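Local coordinates for gram-negative insecticidal protein (Chromobacterium piscinae, PDB 6FBM), which is an insecticidal toxin of the MACPF and beta-tripod families, and by its perforin-like domain probably acts by forming pores in target-cell membranes, at residues M273-T277 with E278-P282. Residues are numbered along the deposited sequence; the frame is centred on the assembly and turned at random.
Sequences MDFST and ESLQP
Phe275 lays one face of its ring against Leu280, whose CG stands 4.1 Å above the ring plane and offset toward the rim; Leu280 CD1 comes within 3.8 Å of Phe275 CE2. Ser279 CB approaches Phe275 CD1 obliquely, at 3.5 Å, and Tyr23 meets the phenylalanine edge-to-face. The buried ring also touches Ile172, Val92 and Phe101, apolar neighbours that suit a large apolar side chain.

Beside this greasy pair, two small hydroxyl residues fold the backbone. Ser279 OG lies beside its own backbone N (chi1 -71°), from where it reaches back to accept Ser276 N at 2.7 Å, while it donates to the carbonyl of Glu174. Ser276 OG, turned between N and carbonyl carbon, accepts Glu278 N at 3.1 Å and also bonds Glu174 OE1. Serine fits both places because a short hydroxyl can reach nearby main-chain groups. Further along, Gln281 NE2, with the acceptor near its amide plane, grips Glu278 O at 3.0 Å.

The Ser279 N to Ser276 O bond, 3.1 Å, closes a type I beta turn from Ser276 to Ser279, and Ser276 OG adds an ST turn across it, joining strands 271-274 and 280-282, both antiparallel to strand 170-177 in the sheet of the MACPF domain.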
ATOM      1  N   MET A 273       5.343  25.527  12.772  1.00 12.85           N
ATOM      2  CA  MET A 273       6.496  26.030  12.060  1.00 13.48           C
ATOM      3  C   MET A 273       6.672  27.540  12.087  1.00 13.60           C
ATOM      4  O   MET A 273       7.602  28.035  11.445  1.00 14.12           O
ATOM      5  CB  MET A 273       6.476  25.543  10.606  1.00 13.99           C
ATOM      6  CG  MET A 273       5.155  25.667   9.871  1.00 14.39           C
ATOM      7  SD  MET A 273       4.502  27.311   9.518  1.00 15.98           S
ATOM      8  CE  MET A 273       5.717  27.872   8.368  1.00 15.44           C
ATOM      9  N   ASP A 274       5.828  28.285  12.792  1.00 13.33           N
ATOM     10  CA  ASP A 274       6.014  29.716  12.871  1.00 13.94           C
ATOM     11  C   ASP A 274       5.293  30.282  14.070  1.00 14.46           C
ATOM     12  O   ASP A 274       4.314  29.706  14.575  1.00 13.68           O
ATOM     13  CB  ASP A 274       5.524  30.398  11.587  1.00 14.43           C
ATOM     14  CG  ASP A 274       6.306  31.679  11.232  1.00 14.86           C
ATOM     15  OD1 ASP A 274       7.292  32.019  11.921  1.00 14.21           O
ATOM     16  OD2 ASP A 274       5.901  32.328  10.227  1.00 16.66           O
ATOM     17  N   PHE A 275       5.796  31.421  14.526  1.00 15.69           N
ATOM     18  CA  PHE A 275       5.290  32.109  15.684  1.00 16.71           C
ATOM     19  C   PHE A 275       4.818  33.476  15.259  1.00 18.31           C
ATOM     20  O   PHE A 275       5.389  34.077  14.322  1.00 19.69           O
ATOM     21  CB  PHE A 275       6.407  32.310  16.681  1.00 16.66           C
ATOM     22  CG  PHE A 275       6.853  31.078  17.387  1.00 16.70           C
ATOM     23  CD1 PHE A 275       6.034  29.969  17.541  1.00 16.89           C
ATOM     24  CD2 PHE A 275       8.095  31.068  18.001  1.00 17.18           C
ATOM     25  CE1 PHE A 275       6.461  28.879  18.258  1.00 17.49           C
ATOM     26  CE2 PHE A 275       8.530  29.982  18.712  1.00 17.10           C
ATOM     27  CZ  PHE A 275       7.707  28.886  18.845  1.00 17.50           C
ATOM     28  N   SER A 276       3.796  33.958  15.962  1.00 19.16           N
ATOM     29  CA  SER A 276       3.293  35.300  15.841  1.00 20.37           C
ATOM     30  C   SER A 276       3.624  36.022  17.143  1.00 22.51           C
ATOM     31  O   SER A 276       4.201  35.421  18.052  1.00 25.77           O
ATOM     32  CB  SER A 276       1.776  35.251  15.698  1.00 21.14           C
ATOM     33  OG  SER A 276       1.157  35.008  16.970  1.00 21.10           O
ATOM     34  N   THR A 277       3.187  37.277  17.280  1.00 23.91           N
ATOM     35  CA  THR A 277       3.477  38.038  18.492  1.00 25.43           C
ATOM     36  C   THR A 277       2.865  37.419  19.744  1.00 26.39           C
ATOM     37  O   THR A 277       3.311  37.729  20.826  1.00 27.27           O
ATOM     38  CB  THR A 277       3.027  39.517  18.423  1.00 24.89           C
ATOM     39  OG1 THR A 277       1.642  39.575  18.118  1.00 25.41           O
ATOM     40  CG2 THR A 277       3.776  40.282  17.369  1.00 25.37           C
ATOM     41  N   GLU A 278       1.848  36.577  19.601  1.00 28.28           N
ATOM     42  CA  GLU A 278       1.175  35.944  20.754  1.00 29.95           C
ATOM     43  C   GLU A 278       1.560  34.485  21.013  1.00 25.83           C
ATOM     44  O   GLU A 278       0.968  33.843  21.882  1.00 23.91           O
ATOM     45  CB  GLU A 278      -0.362  36.042  20.590  1.00 32.53           C
ATOM     46  CG  GLU A 278      -0.936  37.463  20.537  1.00 36.34           C
ATOM     47  CD  GLU A 278      -0.578  38.326  21.743  1.00 38.77           C
ATOM     48  OE1 GLU A 278      -0.546  37.824  22.877  1.00 42.55           O
ATOM     49  OE2 GLU A 278      -0.305  39.520  21.548  1.00 47.73           O
ATOM     50  N   SER A 279       2.547  33.962  20.281  1.00 22.90           N
ATOM     51  CA  SER A 279       2.805  32.516  20.279  1.00 20.29           C
ATOM     52  C   SER A 279       3.297  31.991  21.607  1.00 18.96           C
ATOM     53  O   SER A 279       2.720  31.063  22.139  1.00 17.99           O
ATOM     54  CB  SER A 279       3.773  32.139  19.176  1.00 19.22           C
ATOM     55  OG  SER A 279       3.128  32.272  17.939  1.00 18.42           O
ATOM     56  N   LEU A 280       4.344  32.602  22.142  1.00 19.01           N
ATOM     57  CA  LEU A 280       4.927  32.165  23.397  1.00 18.18           C
ATOM     58  C   LEU A 280       4.333  32.976  24.540  1.00 19.49           C
ATOM     59  O   LEU A 280       4.361  34.200  24.503  1.00 18.90           O
ATOM     60  CB  LEU A 280       6.433  32.333  23.338  1.00 17.84           C
ATOM     61  CG  LEU A 280       7.093  31.420  22.312  1.00 16.71           C
ATOM     62  CD1 LEU A 280       8.508  31.867  22.048  1.00 16.42           C
ATOM     63  CD2 LEU A 280       7.090  29.979  22.794  1.00 16.30           C
ATOM     64  N   GLN A 281       3.761  32.292  25.535  1.00 20.05           N
ATOM     65  CA  GLN A 281       3.167  32.949  26.688  1.00 19.38           C
ATOM     66  C   GLN A 281       3.840  32.396  27.917  1.00 20.23           C
ATOM     67  O   GLN A 281       4.170  31.224  27.956  1.00 19.87           O
ATOM     68  CB  GLN A 281       1.665  32.698  26.735  1.00 19.05           C
ATOM     69  CG  GLN A 281       0.904  33.362  25.591  1.00 18.53           C
ATOM     70  CD  GLN A 281       1.049  34.881  25.600  1.00 18.38           C
ATOM     71  OE1 GLN A 281       0.978  35.503  26.643  1.00 16.40           O
ATOM     72  NE2 GLN A 281       1.271  35.475  24.426  1.00 17.83           N
ATOM     73  N   PRO A 282       4.109  33.256  28.917  1.00 20.06           N
ATOM     74  CA  PRO A 282       4.845  32.815  30.092  1.00 19.23           C
ATOM     75  C   PRO A 282       4.008  31.943  30.986  1.00 18.96           C
ATOM     76  O   PRO A 282       2.808  32.190  31.129  1.00 19.77           O
ATOM     77  CB  PRO A 282       5.109  34.119  30.821  1.00 20.09           C
ATOM     78  CG  PRO A 282       3.955  35.008  30.450  1.00 20.55           C
ATOM     79  CD  PRO A 282       3.680  34.667  29.027  1.00 20.36           C
TER